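KLLA0C04147p (Kluyveromyces lactis, PDB 5H2D) binds ergosterol through this oxysterol-binding domain of the multidomain protein Osh1 and probably transfers sterols between membranes. Local coordinates at residues L188-D193 with K197-T202; K10-V15 with K160-G165. All coordinates share one frame; numbering follows the deposited sequence.

Overall arrangement
Two contacts meet at one end of the antiparallel beta structure of the oxysterol-binding domain, with their centres about 10 Å apart. Contact 1 is the end of a hairpin made by strands 178-190 and 199-203; contact 2 brings helix 7-18, near the N-terminus, against the start of strand 161-173. Strands 161-173 and 178-190 are neighbours, so the contacts share a seam. It is tied by a salt bridge of 2.8 Å between Asp193 OD1 and Lys160 NZ and by a probable hydrogen bond of 2.8 Å from Arg191 N to Lys160 O. Ergosterol lies elsewhere: the side chain of Leu188 in contact 1 is about 12 Å from it.

Contact 1 of 2, residues L188-D193 with K197-T202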
loop_
_atom_site.group_PDB
_atom_site.type_symbol
_atom_site.label_atom_id
_atom_site.label_comp_id
_atom_site.label_asym_id
_atom_site.label_seq_id
_atom_site.Cartn_x
_atom_site.Cartn_y
_atom_site.Cartn_z
ATOM N N LEU A 188 -9.505 -8.283 1.337
ATOM C CA LEU A 188 -8.694 -9.143 0.490
ATOM C C LEU A 188 -9.525 -10.369 0.142
ATOM O O LEU A 188 -9.941 -11.110 1.039
ATOM C CB LEU A 188 -7.384 -9.512 1.190
ATOM C CG LEU A 188 -6.231 -9.916 0.270
ATOM C CD1 LEU A 188 -4.889 -9.696 0.955
ATOM C CD2 LEU A 188 -6.377 -11.373 -0.150
ATOM N N THR A 189 -9.822 -10.532 -1.145
ATOM C CA THR A 189 -10.670 -11.608 -1.639
ATOM C C THR A 189 -9.792 -12.649 -2.314
ATOM O O THR A 189 -8.966 -12.307 -3.165
ATOM C CB THR A 189 -11.709 -11.079 -2.631
ATOM O OG1 THR A 189 -12.553 -10.123 -1.986
ATOM C CG2 THR A 189 -12.568 -12.228 -3.168
ATOM N N ILE A 190 -9.968 -13.919 -1.943
ATOM C CA ILE A 190 -9.237 -15.016 -2.565
ATOM C C ILE A 190 -10.242 -15.888 -3.303
ATOM O O ILE A 190 -11.308 -16.193 -2.764
ATOM C CB ILE A 190 -8.453 -15.855 -1.542
ATOM C CG1 ILE A 190 -7.325 -15.040 -0.896
ATOM C CG2 ILE A 190 -7.890 -17.106 -2.226
ATOM C CD1 ILE A 190 -6.141 -14.784 -1.813
ATOM N N ARG A 191 -9.904 -16.260 -4.539
ATOM C CA ARG A 191 -10.626 -17.283 -5.298
ATOM C C ARG A 191 -9.778 -18.552 -5.307
ATOM O O ARG A 191 -8.881 -18.688 -6.150
ATOM C CB ARG A 191 -10.905 -16.804 -6.727
ATOM C CG ARG A 191 -12.049 -15.800 -6.825
ATOM C CD ARG A 191 -12.154 -15.171 -8.206
ATOM N NE ARG A 191 -11.149 -14.134 -8.424
ATOM C CZ ARG A 191 -11.237 -12.892 -7.940
ATOM N NH1 ARG A 191 -12.274 -12.527 -7.196
ATOM N NH2 ARG A 191 -10.275 -12.017 -8.197
ATOM N N PRO A 192 -10.029 -19.507 -4.406
ATOM C CA PRO A 192 -9.088 -20.622 -4.229
ATOM C C PRO A 192 -9.079 -21.570 -5.415
ATOM O O PRO A 192 -10.088 -21.764 -6.097
ATOM C CB PRO A 192 -9.613 -21.330 -2.973
ATOM C CG PRO A 192 -10.525 -20.337 -2.305
ATOM C CD PRO A 192 -11.122 -19.545 -3.424
ATOM N N ASP A 193 -7.914 -22.185 -5.639
ATOM C CA ASP A 193 -7.793 -23.166 -6.712
ATOM C C ASP A 193 -8.708 -24.359 -6.477
ATOM O O ASP A 193 -9.147 -24.998 -7.438
ATOM C CB ASP A 193 -6.344 -23.642 -6.846
ATOM C CG ASP A 193 -5.435 -22.597 -7.460
ATOM O OD1 ASP A 193 -5.947 -21.579 -7.968
ATOM O OD2 ASP A 193 -4.206 -22.801 -7.446
ATOM N N LYS A 197 -15.288 -21.716 -1.821
ATOM C CA LYS A 197 -15.872 -20.639 -2.599
ATOM C C LYS A 197 -15.036 -19.377 -2.411
ATOM O O LYS A 197 -14.195 -19.295 -1.512
ATOM C CB LYS A 197 -17.315 -20.388 -2.162
ATOM C CG LYS A 197 -17.551 -20.725 -0.691
ATOM C CD LYS A 197 -18.538 -19.783 -0.004
ATOM C CE LYS A 197 -18.636 -20.119 1.476
ATOM N NZ LYS A 197 -19.368 -19.086 2.259
ATOM N N GLU A 198 -15.263 -18.397 -3.281
ATOM C CA GLU A 198 -14.643 -17.087 -3.098
ATOM C C GLU A 198 -14.819 -16.635 -1.654
ATOM O O GLU A 198 -15.909 -16.739 -1.084
ATOM C CB GLU A 198 -15.272 -16.084 -4.066
ATOM C CG GLU A 198 -14.656 -14.696 -4.048
ATOM C CD GLU A 198 -15.235 -13.803 -5.133
ATOM O OE1 GLU A 198 -14.655 -13.751 -6.235
ATOM O OE2 GLU A 198 -16.281 -13.164 -4.891
ATOM N N GLU A 199 -13.733 -16.147 -1.047
ATOM C CA GLU A 199 -13.720 -15.830 0.375
ATOM C C GLU A 199 -13.138 -14.439 0.608
ATOM O O GLU A 199 -12.289 -13.972 -0.154
ATOM C CB GLU A 199 -12.912 -16.871 1.170
ATOM C CG GLU A 199 -11.466 -16.966 0.732
ATOM C CD GLU A 199 -10.736 -18.132 1.348
ATOM O OE1 GLU A 199 -9.506 -18.221 1.155
ATOM O OE2 GLU A 199 -11.402 -18.964 2.002
ATOM N N LEU A 200 -13.597 -13.795 1.676
ATOM C CA LEU A 200 -13.215 -12.426 2.011
ATOM C C LEU A 200 -12.453 -12.385 3.325
ATOM O O LEU A 200 -12.966 -12.832 4.355
ATOM C CB LEU A 200 -14.444 -11.526 2.122
ATOM C CG LEU A 200 -14.182 -10.110 2.642
ATOM C CD1 LEU A 200 -13.326 -9.338 1.638
ATOM C CD2 LEU A 200 -15.490 -9.376 2.918
ATOM N N TYR A 201 -11.256 -11.797 3.299
ATOM C CA TYR A 201 -10.495 -11.474 4.497
ATOM C C TYR A 201 -10.544 -9.966 4.720
ATOM O O TYR A 201 -10.488 -9.196 3.759
ATOM C CB TYR A 201 -9.038 -11.917 4.354
ATOM C CG TYR A 201 -8.822 -13.392 4.077
ATOM C CD1 TYR A 201 -8.907 -13.911 2.784
ATOM C CD2 TYR A 201 -8.490 -14.257 5.108
ATOM C CE1 TYR A 201 -8.686 -15.259 2.543
ATOM C CE2 TYR A 201 -8.280 -15.600 4.878
ATOM C CZ TYR A 201 -8.374 -16.096 3.598
ATOM O OH TYR A 201 -8.152 -17.445 3.375
ATOM N N THR A 202 -10.655 -9.533 5.975
ATOM C CA THR A 202 -10.537 -8.109 6.283
ATOM C C THR A 202 -9.596 -7.887 7.463
ATOM O O THR A 202 -9.441 -8.757 8.330
ATOM C CB THR A 202 -11.898 -7.452 6.593
ATOM O OG1 THR A 202 -12.507 -8.108 7.714
ATOM C CG2 THR A 202 -12.838 -7.528 5.397
#
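Leu188 and Tyr201 exchange two nearly straight backbone hydrogen bonds, Leu188 N to Tyr201 O at 2.8 Å and Tyr201 N to Leu188 O at 2.7 Å, within an antiparallel beta hairpin. A second such pair follows at Ile190 and Glu199, and the non-hydrogen-bonded pair Thr189 and Leu200 lies between them. Alternation then sorts the side chains. Leu188, Ile190, Glu199 and Tyr201 share one face, where Ile190 CG1 packs on Tyr201 CE1 at 3.7 Å, approaching the ring obliquely. On the other face Thr189 CG2, anti to its own nitrogen, is pressed against Glu198 CG at 3.4 Å.

Beyond the paired strands, Arg191 and Glu198 run side by side in the same direction and join the two arms with a salt bridge, Arg191 NH1 to Glu198 OE1 at 2.8 Å. The acceptor lies in the guanidinium plane, yet the donor stands above the carboxylate plane, and the two planes are 71° apart. The bend of the arginine at chi3 (-77°) turns the group back beside the glutamate. Its NE and NH2 bind the carbonyls of Pro159 and Ser158, which limits rotation of the guanidinium.

A second layer holds the buried carboxylate of Glu199. Arg98 of helix 95-108 forms a salt bridge with OE1, Asn230 binds OE2, and helix 95-108 also packs on Tyr201. The positive charge of Arg98 would offset the negative one, while the phenol gives OE1 a further bond: Tyr201 OH donates to Glu199 OE1 at 2.7 Å, from above the carboxylate plane.

Contact 2 of 2, residues K10-V15 with K160-G165; sequences KTKAKV and KWDFFG
The carboxylate of Asp162 is approached from both sides of its plane by cations. Lys12 NZ stands above the plane on one side and makes a salt bridge with Asp162 OD1 at 3.4 Å, while on the other side Arg191 NH2 forms the second salt bridge to the same oxygen. The lysine comes end-on from the helix, its side chain opposed to that of the aspartate, and Lys12 CE rests as near as 3.3 Å to Asp162 OD1. A bend at chi2 (79°) in the otherwise extended lysine chain sets this approach.

The ammonium group has no direct hydrogen bond to the carboxylate, but a water supplies the link: it accepts from Lys12 NZ at 2.6 Å and donates to Asp162 OD2 at 2.8 Å, standing on the lysine side of the plane. Lys12 NZ also forms a salt bridge with Glu157 OE2, so two acids share the lysine charge. Two cations beside it would tend to keep Asp162 ionised.

In the fold, this polar bridge links helix 7-18 to the first residues of strand 161-173, which is flanked by strands 151-157 and 178-190; Trp161, buried and directed away from that helix, packs on helix 84-90.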
loop_
_atom_site.group_PDB
_atom_site.type_symbol
_atom_site.label_atom_id
_atom_site.label_comp_id
_atom_site.label_asym_id
_atom_site.label_seq_id
_atom_site.Cartn_x
_atom_site.Cartn_y
_atom_site.Cartn_z
ATOM N N LYS A 10 -11.011 -17.914 -14.304
ATOM C CA LYS A 10 -11.001 -17.644 -15.736
ATOM C C LYS A 10 -11.954 -16.511 -16.084
ATOM O O LYS A 10 -11.655 -15.684 -16.953
ATOM C CB LYS A 10 -11.361 -18.908 -16.512
ATOM C CG LYS A 10 -10.328 -20.013 -16.412
ATOM C CD LYS A 10 -10.795 -21.230 -17.197
ATOM C CE LYS A 10 -9.901 -22.433 -16.964
ATOM N NZ LYS A 10 -10.468 -23.648 -17.614
ATOM N N THR A 11 -13.111 -16.463 -15.427
ATOM C CA THR A 11 -14.052 -15.382 -15.684
ATOM C C THR A 11 -13.448 -14.040 -15.299
ATOM O O THR A 11 -13.627 -13.043 -16.006
ATOM C CB THR A 11 -15.351 -15.627 -14.925
ATOM O OG1 THR A 11 -16.025 -16.752 -15.506
ATOM C CG2 THR A 11 -16.251 -14.406 -14.999
ATOM N N LYS A 12 -12.712 -14.002 -14.188
ATOM C CA LYS A 12 -12.045 -12.765 -13.793
ATOM C C LYS A 12 -10.945 -12.396 -14.781
ATOM O O LYS A 12 -10.835 -11.235 -15.198
ATOM C CB LYS A 12 -11.480 -12.902 -12.379
ATOM C CG LYS A 12 -10.917 -11.601 -11.799
ATOM C CD LYS A 12 -12.017 -10.686 -11.293
ATOM C CE LYS A 12 -11.448 -9.372 -10.771
ATOM N NZ LYS A 12 -12.523 -8.563 -10.112
ATOM N N ALA A 13 -10.115 -13.364 -15.165
ATOM C CA ALA A 13 -9.038 -13.083 -16.106
ATOM C C ALA A 13 -9.590 -12.549 -17.416
ATOM O O ALA A 13 -8.999 -11.651 -18.029
ATOM C CB ALA A 13 -8.204 -14.341 -16.348
ATOM N N LYS A 14 -10.729 -13.094 -17.859
ATOM C CA LYS A 14 -11.343 -12.636 -19.100
ATOM C C LYS A 14 -11.760 -11.172 -18.999
ATOM O O LYS A 14 -11.535 -10.391 -19.931
ATOM C CB LYS A 14 -12.535 -13.537 -19.436
ATOM C CG LYS A 14 -13.247 -13.234 -20.741
ATOM C CD LYS A 14 -14.355 -14.258 -20.979
ATOM C CE LYS A 14 -15.281 -13.844 -22.114
ATOM N NZ LYS A 14 -16.500 -14.703 -22.161
ATOM N N VAL A 15 -12.342 -10.775 -17.862
ATOM C CA VAL A 15 -12.731 -9.379 -17.665
ATOM C C VAL A 15 -11.511 -8.472 -17.736
ATOM O O VAL A 15 -11.537 -7.417 -18.385
ATOM C CB VAL A 15 -13.472 -9.207 -16.324
ATOM C CG1 VAL A 15 -13.687 -7.728 -16.022
ATOM C CG2 VAL A 15 -14.801 -9.954 -16.343
ATOM N N LYS A 160 -6.885 -14.494 -9.364
ATOM C CA LYS A 160 -7.095 -15.311 -8.176
ATOM C C LYS A 160 -7.386 -14.507 -6.913
ATOM O O LYS A 160 -7.690 -15.102 -5.878
ATOM C CB LYS A 160 -5.877 -16.205 -7.928
ATOM C CG LYS A 160 -5.517 -17.106 -9.106
ATOM C CD LYS A 160 -4.475 -18.146 -8.711
ATOM C CE LYS A 160 -4.110 -19.020 -9.906
ATOM N NZ LYS A 160 -3.951 -20.448 -9.519
ATOM N N TRP A 161 -7.301 -13.178 -6.958
ATOM C CA TRP A 161 -7.484 -12.399 -5.738
ATOM C C TRP A 161 -7.784 -10.949 -6.096
ATOM O O TRP A 161 -7.353 -10.452 -7.140
ATOM C CB TRP A 161 -6.246 -12.458 -4.825
ATOM C CG TRP A 161 -4.953 -12.086 -5.519
ATOM C CD1 TRP A 161 -4.066 -12.939 -6.109
ATOM C CD2 TRP A 161 -4.408 -10.766 -5.687
ATOM N NE1 TRP A 161 -3.006 -12.241 -6.639
ATOM C CE2 TRP A 161 -3.193 -10.903 -6.395
ATOM C CE3 TRP A 161 -4.829 -9.490 -5.309
ATOM C CZ2 TRP A 161 -2.395 -9.805 -6.734
ATOM C CZ3 TRP A 161 -4.033 -8.399 -5.645
ATOM C CH2 TRP A 161 -2.837 -8.564 -6.357
ATOM N N ASP A 162 -8.543 -10.293 -5.225
ATOM C CA ASP A 162 -8.745 -8.852 -5.265
ATOM C C ASP A 162 -8.253 -8.261 -3.952
ATOM O O ASP A 162 -8.127 -8.958 -2.941
ATOM C CB ASP A 162 -10.220 -8.484 -5.463
ATOM C CG ASP A 162 -10.831 -9.148 -6.673
ATOM O OD1 ASP A 162 -10.162 -9.221 -7.728
ATOM O OD2 ASP A 162 -11.984 -9.622 -6.543
ATOM N N PHE A 163 -7.981 -6.957 -3.962
ATOM C CA PHE A 163 -7.490 -6.274 -2.766
ATOM C C PHE A 163 -7.909 -4.817 -2.860
ATOM O O PHE A 163 -7.493 -4.116 -3.785
ATOM C CB PHE A 163 -5.967 -6.387 -2.642
ATOM C CG PHE A 163 -5.397 -5.767 -1.387
ATOM C CD1 PHE A 163 -5.941 -6.043 -0.134
ATOM C CD2 PHE A 163 -4.264 -4.965 -1.453
ATOM C CE1 PHE A 163 -5.385 -5.488 1.030
ATOM C CE2 PHE A 163 -3.712 -4.425 -0.300
ATOM C CZ PHE A 163 -4.276 -4.681 0.936
ATOM N N PHE A 164 -8.696 -4.345 -1.899
ATOM C CA PHE A 164 -9.120 -2.952 -1.939
ATOM C C PHE A 164 -9.297 -2.431 -0.524
ATOM O O PHE A 164 -9.461 -3.196 0.431
ATOM C CB PHE A 164 -10.411 -2.765 -2.761
ATOM C CG PHE A 164 -11.640 -3.444 -2.181
ATOM C CD1 PHE A 164 -12.434 -2.792 -1.246
ATOM C CD2 PHE A 164 -12.033 -4.701 -2.629
ATOM C CE1 PHE A 164 -13.590 -3.406 -0.735
ATOM C CE2 PHE A 164 -13.192 -5.312 -2.119
ATOM C CZ PHE A 164 -13.954 -4.658 -1.185
ATOM N N GLY A 165 -9.234 -1.114 -0.389
ATOM C CA GLY A 165 -9.481 -0.543 0.922
ATOM C C GLY A 165 -9.292 0.951 0.914
ATOM O O GLY A 165 -9.097 1.579 -0.134
HETATM O O HOH W 1 -14.163 -9.191 -8.174
#